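Polyketide biosynthesis 3-hydroxy-3-methylglutaryl-ACP synthase PksG (PDB 4YXQ) catalyses the aldol condensation of an acetyl group on an acyl carrier protein with a beta-ketothioester polyketide intermediate during synthesis of the antibiotic bacillaene. Local coordinates at residues A16-M21 / L362-Y367; L77-E82 / S90-I95; D214-S219 / Y326-C331. One frame throughout, in Å; residues are numbered along the deposited sequence.

Overall arrangement
Past strand 5-12 the chain reaches strand 16-19, where interaction 1 opens. 340 residues separate 16-21 from 362-367; the contact that closes this loop joins the small three-stranded sheet to the start of helix 364-373, and the loop encloses the other two contacts. Interaction 2 opens and closes early within it, where strand 74-80 of the large mixed sheet meets helix 91-98. Interaction 3 comes later, in series with interaction 2, and brings the start of helix 216-234 to the end of strand 319-327 in the same large sheet. Interactions 2 and 3 approach to about 7 Å between nearest atoms, and both touch the second subunit. Interaction 1 stays about 17 Å or more from either, nearest atom to nearest atom.

Interaction 1: residues A16-M21 / L362-Y367; sequences AYLDVM and LSMEEY
Leu18 lays its CD2 methyl over one face of the Tyr367 ring, a CH-pi contact in which CD2 lies 3.7 Å from the ring centroid and 25° off the ring normal. The methyl is displaced toward the rim, closest to CD1 of Tyr367. Two torsions bring the partners together: CG of Leu18 sits between its backbone N and carbonyl carbon (chi1 57°), while the Tyr367 ring extends opposite its own backbone N. The phenol end of Tyr367 reaches past the leucine and is hydrogen-bonded through OH to Glu165 OE2, so an apolar contact over the ring face is combined with a polar tie at the hydroxyl. The CE methyl of Met364 adds a looser contact, 4.4 Å from CB of Leu18, and Leu23 of helix 20-26 touches both Leu18 and Tyr367.

At the other end, Leu362 turns its branch toward Ala16, with Leu362 CG 4.0 Å from Ala16 CB. The two backbones are joined here by a nearly straight hydrogen bond from Leu362 N to Tyr17 O, 2.9 Å long with an N-H...O angle of 169°. Immediately afterwards the chain enters its helix through a capping box: Glu366 N donates to Ser363 OG at 3.0 Å, and Ser363 N donates to Glu366 OE1 at 2.9 Å. The arrangement is that of a parallel strand pairing, 16-19 beside 360-361, which runs directly into a capped helix packed on the neighbouring strand.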
loop_
_atom_site.group_PDB
_atom_site.type_symbol
_atom_site.label_atom_id
_atom_site.label_comp_id
_atom_site.label_asym_id
_atom_site.label_seq_id
_atom_site.Cartn_x
_atom_site.Cartn_y
_atom_site.Cartn_z
ATOM N N ALA A 16 -27.299 -3.319 0.474
ATOM C CA ALA A 16 -28.161 -3.858 1.512
ATOM C C ALA A 16 -27.560 -3.607 2.867
ATOM O O ALA A 16 -26.352 -3.484 3.009
ATOM C CB ALA A 16 -28.338 -5.351 1.322
ATOM N N TYR A 17 -28.440 -3.554 3.867
ATOM C CA TYR A 17 -28.092 -3.248 5.250
ATOM C C TYR A 17 -29.059 -3.940 6.175
ATOM O O TYR A 17 -30.132 -4.363 5.762
ATOM C CB TYR A 17 -28.181 -1.742 5.502
ATOM C CG TYR A 17 -29.592 -1.187 5.612
ATOM C CD1 TYR A 17 -30.179 -1.000 6.833
ATOM C CD2 TYR A 17 -30.311 -0.825 4.480
ATOM C CE1 TYR A 17 -31.455 -0.485 6.930
ATOM C CE2 TYR A 17 -31.585 -0.322 4.563
ATOM C CZ TYR A 17 -32.148 -0.146 5.802
ATOM O OH TYR A 17 -33.434 0.335 5.888
ATOM N N LEU A 18 -28.688 -4.052 7.438
ATOM C CA LEU A 18 -29.613 -4.555 8.432
ATOM C C LEU A 18 -29.577 -3.702 9.676
ATOM O O LEU A 18 -28.708 -2.832 9.840
ATOM C CB LEU A 18 -29.341 -6.030 8.758
ATOM C CG LEU A 18 -27.952 -6.428 9.254
ATOM C CD1 LEU A 18 -27.780 -6.147 10.742
ATOM C CD2 LEU A 18 -27.719 -7.905 8.960
ATOM N N ASP A 19 -30.549 -3.968 10.546
ATOM C CA ASP A 19 -30.727 -3.232 11.779
ATOM C C ASP A 19 -29.851 -3.884 12.841
ATOM O O ASP A 19 -30.031 -5.050 13.181
ATOM C CB ASP A 19 -32.202 -3.268 12.172
ATOM C CG ASP A 19 -32.492 -2.490 13.444
ATOM O OD1 ASP A 19 -33.089 -1.399 13.336
ATOM O OD2 ASP A 19 -32.144 -2.957 14.548
ATOM N N VAL A 20 -28.946 -3.124 13.416
ATOM C CA VAL A 20 -27.957 -3.717 14.261
ATOM C C VAL A 20 -28.545 -4.392 15.492
ATOM O O VAL A 20 -28.120 -5.494 15.859
ATOM C CB VAL A 20 -26.921 -2.666 14.734
ATOM C CG1 VAL A 20 -25.949 -3.259 15.742
ATOM C CG2 VAL A 20 -26.187 -2.037 13.569
ATOM N N MET A 21 -29.540 -3.764 16.113
ATOM C CA MET A 21 -30.101 -4.293 17.366
ATOM C C MET A 21 -30.845 -5.595 17.092
ATOM O O MET A 21 -30.810 -6.525 17.896
ATOM C CB MET A 21 -31.048 -3.280 18.041
ATOM C CG MET A 21 -30.398 -2.075 18.700
ATOM S SD MET A 21 -28.951 -2.559 19.681
ATOM C CE MET A 21 -29.701 -3.762 20.773
ATOM N N LEU A 362 -32.363 -5.960 4.858
ATOM C CA LEU A 362 -32.439 -7.403 4.993
ATOM C C LEU A 362 -33.274 -7.768 6.211
ATOM O O LEU A 362 -33.267 -7.065 7.211
ATOM C CB LEU A 362 -31.045 -7.988 5.173
ATOM C CG LEU A 362 -30.041 -7.712 4.053
ATOM C CD1 LEU A 362 -28.621 -8.072 4.488
ATOM C CD2 LEU A 362 -30.403 -8.470 2.789
ATOM N N SER A 363 -34.028 -8.856 6.095
ATOM C CA SER A 363 -34.611 -9.534 7.247
ATOM C C SER A 363 -33.544 -10.473 7.712
ATOM O O SER A 363 -32.617 -10.777 6.976
ATOM C CB SER A 363 -35.830 -10.357 6.821
ATOM O OG SER A 363 -35.438 -11.489 6.043
ATOM N N MET A 364 -33.717 -10.999 8.900
ATOM C CA MET A 364 -32.807 -12.003 9.426
ATOM C C MET A 364 -32.750 -13.294 8.605
ATOM O O MET A 364 -31.702 -13.961 8.568
ATOM C CB MET A 364 -33.205 -12.343 10.850
ATOM C CG MET A 364 -33.179 -11.167 11.830
ATOM S SD MET A 364 -31.502 -10.568 12.056
ATOM C CE MET A 364 -31.479 -9.209 10.887
ATOM N N GLU A 365 -33.855 -13.659 7.964
ATOM C CA GLU A 365 -33.906 -14.889 7.146
ATOM C C GLU A 365 -33.086 -14.658 5.887
ATOM O O GLU A 365 -32.306 -15.522 5.476
ATOM C CB GLU A 365 -35.342 -15.267 6.738
ATOM C CG GLU A 365 -36.309 -15.517 7.899
ATOM C CD GLU A 365 -36.799 -14.236 8.581
ATOM O OE1 GLU A 365 -37.594 -13.476 7.979
ATOM O OE2 GLU A 365 -36.367 -13.974 9.723
ATOM N N GLU A 366 -33.258 -13.480 5.291
ATOM C CA GLU A 366 -32.464 -13.083 4.149
ATOM C C GLU A 366 -31.000 -12.977 4.548
ATOM O O GLU A 366 -30.125 -13.405 3.804
ATOM C CB GLU A 366 -32.933 -11.732 3.601
ATOM C CG GLU A 366 -34.288 -11.770 2.913
ATOM C CD GLU A 366 -34.770 -10.393 2.502
ATOM O OE1 GLU A 366 -34.637 -9.446 3.310
ATOM O OE2 GLU A 366 -35.270 -10.255 1.363
ATOM N N TYR A 367 -30.734 -12.428 5.735
ATOM C CA TYR A 367 -29.356 -12.314 6.234
ATOM C C TYR A 367 -28.695 -13.679 6.384
ATOM O O TYR A 367 -27.520 -13.830 6.080
ATOM C CB TYR A 367 -29.290 -11.565 7.567
ATOM C CG TYR A 367 -27.882 -11.465 8.103
ATOM C CD1 TYR A 367 -26.918 -10.765 7.420
ATOM C CD2 TYR A 367 -27.516 -12.110 9.266
ATOM C CE1 TYR A 367 -25.631 -10.661 7.896
ATOM C CE2 TYR A 367 -26.224 -12.016 9.749
ATOM C CZ TYR A 367 -25.286 -11.284 9.068
ATOM O OH TYR A 367 -23.989 -11.162 9.548
#

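Interaction 2: residues L77-E82 / S90-I95; sequences LITCSE and SLSTYI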
loop_
_atom_site.group_PDB
_atom_site.type_symbol
_atom_site.label_atom_id
_atom_site.label_comp_id
_atom_site.label_asym_id
_atom_site.label_seq_id
_atom_site.Cartn_x
_atom_site.Cartn_y
_atom_site.Cartn_z
ATOM N N LEU A 77 -4.141 6.422 -8.907
ATOM C CA LEU A 77 -5.281 5.722 -8.315
ATOM C C LEU A 77 -4.743 4.828 -7.236
ATOM O O LEU A 77 -4.116 3.818 -7.503
ATOM C CB LEU A 77 -6.002 4.923 -9.374
ATOM C CG LEU A 77 -7.021 3.938 -8.890
ATOM C CD1 LEU A 77 -8.188 4.606 -8.218
ATOM C CD2 LEU A 77 -7.557 3.165 -10.061
ATOM N N ILE A 78 -4.980 5.221 -6.001
ATOM C CA ILE A 78 -4.599 4.450 -4.871
ATOM C C ILE A 78 -5.853 3.901 -4.235
ATOM O O ILE A 78 -6.771 4.661 -3.925
ATOM C CB ILE A 78 -3.924 5.355 -3.842
ATOM C CG1 ILE A 78 -2.696 6.005 -4.471
ATOM C CG2 ILE A 78 -3.591 4.569 -2.586
ATOM C CD1 ILE A 78 -2.008 7.044 -3.599
ATOM N N THR A 79 -5.926 2.589 -4.026
ATOM C CA THR A 79 -7.037 2.046 -3.221
ATOM C C THR A 79 -6.530 1.533 -1.885
ATOM O O THR A 79 -5.444 0.972 -1.772
ATOM C CB THR A 79 -8.053 1.109 -4.000
ATOM O OG1 THR A 79 -8.425 -0.042 -3.211
ATOM C CG2 THR A 79 -7.563 0.677 -5.273
ATOM N N CYS A 80 -7.320 1.803 -0.864
ATOM C CA CYS A 80 -6.908 1.667 0.546
ATOM C C CYS A 80 -7.829 0.643 1.162
ATOM O O CYS A 80 -9.033 0.827 1.183
ATOM C CB CYS A 80 -7.049 3.031 1.259
ATOM S SG CYS A 80 -6.205 4.361 0.365
ATOM N N SER A 81 -7.258 -0.434 1.665
ATOM C CA SER A 81 -8.058 -1.555 2.118
ATOM C C SER A 81 -7.284 -2.465 3.080
ATOM O O SER A 81 -6.058 -2.402 3.169
ATOM C CB SER A 81 -8.529 -2.340 0.910
ATOM O OG SER A 81 -9.512 -3.288 1.223
ATOM N N GLU A 82 -8.046 -3.267 3.806
ATOM C CA GLU A 82 -7.558 -4.408 4.523
ATOM C C GLU A 82 -8.419 -5.586 4.156
ATOM O O GLU A 82 -8.452 -6.590 4.856
ATOM C CB GLU A 82 -7.604 -4.179 6.037
ATOM C CG GLU A 82 -8.886 -3.540 6.586
ATOM C CD GLU A 82 -8.728 -3.131 8.035
ATOM O OE1 GLU A 82 -8.583 -1.900 8.317
ATOM O OE2 GLU A 82 -8.686 -4.053 8.890
ATOM N N SER A 90 -3.376 -5.504 -7.171
ATOM C CA SER A 90 -4.044 -4.477 -6.432
ATOM C C SER A 90 -5.496 -4.392 -6.884
ATOM O O SER A 90 -5.827 -4.639 -8.043
ATOM C CB SER A 90 -3.344 -3.133 -6.613
ATOM O OG SER A 90 -3.449 -2.669 -7.953
ATOM N N LEU A 91 -6.367 -4.061 -5.942
ATOM C CA LEU A 91 -7.743 -3.720 -6.274
ATOM C C LEU A 91 -7.762 -2.601 -7.325
ATOM O O LEU A 91 -8.682 -2.534 -8.126
ATOM C CB LEU A 91 -8.467 -3.233 -5.028
ATOM C CG LEU A 91 -8.659 -4.225 -3.900
ATOM C CD1 LEU A 91 -9.074 -3.507 -2.620
ATOM C CD2 LEU A 91 -9.700 -5.261 -4.269
ATOM N N SER A 92 -6.757 -1.718 -7.313
ATOM C CA SER A 92 -6.730 -0.604 -8.266
ATOM C C SER A 92 -6.754 -1.042 -9.752
ATOM O O SER A 92 -7.284 -0.313 -10.577
ATOM C CB SER A 92 -5.516 0.293 -8.072
ATOM O OG SER A 92 -5.294 0.626 -6.746
ATOM N N THR A 93 -6.193 -2.213 -10.092
ATOM C CA THR A 93 -6.231 -2.694 -11.467
ATOM C C THR A 93 -7.687 -2.836 -11.959
ATOM O O THR A 93 -8.056 -2.253 -12.974
ATOM C CB THR A 93 -5.501 -4.036 -11.641
ATOM O OG1 THR A 93 -6.067 -5.018 -10.771
ATOM C CG2 THR A 93 -4.056 -3.896 -11.312
ATOM N N TYR A 94 -8.507 -3.592 -11.231
ATOM C CA TYR A 94 -9.894 -3.777 -11.626
ATOM C C TYR A 94 -10.661 -2.459 -11.587
ATOM O O TYR A 94 -11.449 -2.170 -12.477
ATOM C CB TYR A 94 -10.582 -4.737 -10.700
ATOM C CG TYR A 94 -10.151 -6.156 -10.835
ATOM C CD1 TYR A 94 -10.477 -6.882 -11.956
ATOM C CD2 TYR A 94 -9.446 -6.789 -9.824
ATOM C CE1 TYR A 94 -10.085 -8.203 -12.097
ATOM C CE2 TYR A 94 -9.081 -8.123 -9.942
ATOM C CZ TYR A 94 -9.412 -8.824 -11.084
ATOM O OH TYR A 94 -9.053 -10.136 -11.221
ATOM N N ILE A 95 -10.403 -1.648 -10.579
ATOM C CA ILE A 95 -11.141 -0.406 -10.446
ATOM C C ILE A 95 -10.840 0.526 -11.599
ATOM O O ILE A 95 -11.744 1.174 -12.136
ATOM C CB ILE A 95 -10.869 0.268 -9.086
ATOM C CG1 ILE A 95 -11.501 -0.575 -7.987
ATOM C CG2 ILE A 95 -11.389 1.706 -9.071
ATOM C CD1 ILE A 95 -11.058 -0.209 -6.589
#
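Thr79 projects from its strand into the first turn of the opposing helix, among Leu91, Ser92 and Ile95, and forms the tightly packed middle of the contact. It buries 69 Å² against the helix, more than any other residue here, although the exact rotation of its branches is doubtful. Ser92 turns its CB toward Leu77, 4.0 Å from Leu77 CG. The hydroxyl of Ser92 is buried and hydrogen-bonds to the carbonyl oxygen of Phe108 on the adjacent strand, tying the helix to a second strand of the sheet.

Two meetings are lighter, although every touching residue is buried. Leu77 CD2 and Ile95 CG2 stand 4.2 Å apart, and Ser81 gives up only 20 Å², meeting the helix through its CB, 3.8 Å from Leu91 CD1, while its OG is bound to Ser143 O. Instead of opening to solvent, the far side of the helix start faces the second subunit, where Gln112 of that subunit bonds to Ser90 OG.

The axes of strand 77-80 and helix 91-95 approach to 8.1 Å, with their N-to-C directions 123° apart. This is the first half of a beta-alpha-beta unit, completed by strand 106-111, in the thiolase-like fold; the strand leads to Glu82, by similarity a proton donor/acceptor of the active site.

Interaction 3: residues D214-S219 / Y326-C331; sequences DLSLMS and YGSGCC
Ser216, in the first turn of its helix, comes near the other segment without bonding to it: its OG lies 4.2 Å from OG of Ser328, and its carbonyl oxygen is 3.9 Å from OH of Tyr326. Asp200 bridges the two serines, forming a hydrogen bond with Ser216 OG and weak ones with Ser328 OG and Tyr326 OH. One turn further on, Ser219 makes the direct bond of the contact, its OG lying 2.8 Å from OH of Tyr326, near the plane of the ring. Its hydroxyl is turned opposite the backbone N (chi1 177°), which carries OG out toward the phenol; the same OG also bonds to Tyr196 OH. Cys330 completes the approach with SG 3.9 Å from Ser219 OG, and follows a cis peptide bond after Gly329.

The Tyr326 side chain lies about 5 Å from that of His250 and about 6 Å from that of Cys114, both catalytic by similarity, so this polar cluster borders the probable active site. Here the start of helix 216-234, which also brings Tyr220 and Cys223 against Tyr326, faces the end of strand 319-327 and the turn that leads to the antiparallel strand 331-339 of the large sheet.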
loop_
_atom_site.group_PDB
_atom_site.type_symbol
_atom_site.label_atom_id
_atom_site.label_comp_id
_atom_site.label_asym_id
_atom_site.label_seq_id
_atom_site.Cartn_x
_atom_site.Cartn_y
_atom_site.Cartn_z
ATOM N N ASP A 214 -8.086 -5.269 23.566
ATOM C CA ASP A 214 -7.866 -4.989 24.964
ATOM C C ASP A 214 -7.039 -3.697 25.102
ATOM O O ASP A 214 -7.301 -2.873 25.980
ATOM C CB ASP A 214 -7.128 -6.189 25.546
ATOM C CG ASP A 214 -7.092 -6.197 27.047
ATOM O OD1 ASP A 214 -8.166 -6.015 27.672
ATOM O OD2 ASP A 214 -5.986 -6.433 27.591
ATOM N N LEU A 215 -6.062 -3.531 24.209
ATOM C CA LEU A 215 -5.204 -2.343 24.152
ATOM C C LEU A 215 -5.692 -1.340 23.125
ATOM O O LEU A 215 -5.246 -0.190 23.114
ATOM C CB LEU A 215 -3.777 -2.739 23.772
ATOM C CG LEU A 215 -2.788 -3.197 24.848
ATOM C CD1 LEU A 215 -3.451 -3.867 26.053
ATOM C CD2 LEU A 215 -1.742 -4.114 24.214
ATOM N N SER A 216 -6.609 -1.772 22.269
ATOM C CA SER A 216 -7.053 -0.952 21.152
ATOM C C SER A 216 -7.398 0.457 21.545
ATOM O O SER A 216 -6.895 1.386 20.941
ATOM C CB SER A 216 -8.254 -1.587 20.458
ATOM O OG SER A 216 -7.812 -2.554 19.520
ATOM N N LEU A 217 -8.256 0.608 22.554
ATOM C CA LEU A 217 -8.760 1.920 22.955
ATOM C C LEU A 217 -7.651 2.791 23.512
ATOM O O LEU A 217 -7.522 3.962 23.164
ATOM C CB LEU A 217 -9.855 1.782 24.015
ATOM C CG LEU A 217 -11.055 2.743 24.029
ATOM C CD1 LEU A 217 -11.434 3.025 25.484
ATOM C CD2 LEU A 217 -10.828 4.051 23.252
ATOM N N MET A 218 -6.856 2.204 24.395
ATOM C CA MET A 218 -5.692 2.862 24.996
ATOM C C MET A 218 -4.758 3.432 23.903
ATOM O O MET A 218 -4.263 4.571 23.996
ATOM C CB MET A 218 -4.954 1.832 25.875
ATOM C CG MET A 218 -4.065 2.391 26.976
ATOM S SD MET A 218 -2.947 1.131 27.668
ATOM C CE MET A 218 -1.582 2.182 28.188
ATOM N N SER A 219 -4.510 2.633 22.866
ATOM C CA SER A 219 -3.643 3.070 21.786
ATOM C C SER A 219 -4.298 4.180 20.930
ATOM O O SER A 219 -3.625 5.134 20.507
ATOM C CB SER A 219 -3.230 1.878 20.931
ATOM O OG SER A 219 -2.432 2.315 19.831
ATOM N N TYR A 326 -6.609 6.762 12.607
ATOM C CA TYR A 326 -5.904 5.745 13.380
ATOM C C TYR A 326 -6.047 4.414 12.709
ATOM O O TYR A 326 -7.094 4.115 12.132
ATOM C CB TYR A 326 -6.508 5.625 14.753
ATOM C CG TYR A 326 -5.928 4.476 15.588
ATOM C CD1 TYR A 326 -4.722 4.615 16.249
ATOM C CD2 TYR A 326 -6.641 3.281 15.771
ATOM C CE1 TYR A 326 -4.209 3.592 17.028
ATOM C CE2 TYR A 326 -6.139 2.254 16.584
ATOM C CZ TYR A 326 -4.918 2.405 17.191
ATOM O OH TYR A 326 -4.386 1.402 17.988
ATOM N N GLY A 327 -5.003 3.606 12.765
ATOM C CA GLY A 327 -5.123 2.223 12.336
ATOM C C GLY A 327 -4.401 1.321 13.320
ATOM O O GLY A 327 -3.292 1.644 13.775
ATOM N N SER A 328 -5.007 0.199 13.680
ATOM C CA SER A 328 -4.347 -0.748 14.587
ATOM C C SER A 328 -2.985 -1.181 14.110
ATOM O O SER A 328 -2.751 -1.331 12.922
ATOM C CB SER A 328 -5.204 -1.996 14.739
ATOM O OG SER A 328 -6.186 -1.746 15.726
ATOM N N GLY A 329 -2.073 -1.369 15.042
ATOM C CA GLY A 329 -0.792 -1.964 14.711
ATOM C C GLY A 329 0.540 -1.260 14.948
ATOM O O GLY A 329 1.528 -1.951 15.187
ATOM N N CYS A 330 0.646 0.057 14.904
ATOM C CA CYS A 330 -0.425 1.034 14.632
ATOM C C CYS A 330 0.200 2.230 13.901
ATOM O O CYS A 330 1.390 2.411 13.898
ATOM C CB CYS A 330 -1.041 1.549 15.950
ATOM S SG CYS A 330 -0.072 2.870 16.800
ATOM N N CYS A 331 -0.627 3.064 13.310
ATOM C CA CYS A 331 -0.170 4.365 12.834
ATOM C C CYS A 331 -1.333 5.306 12.889
ATOM O O CYS A 331 -2.462 4.873 12.956
ATOM C CB CYS A 331 0.414 4.289 11.442
ATOM S SG CYS A 331 1.353 5.788 10.985
#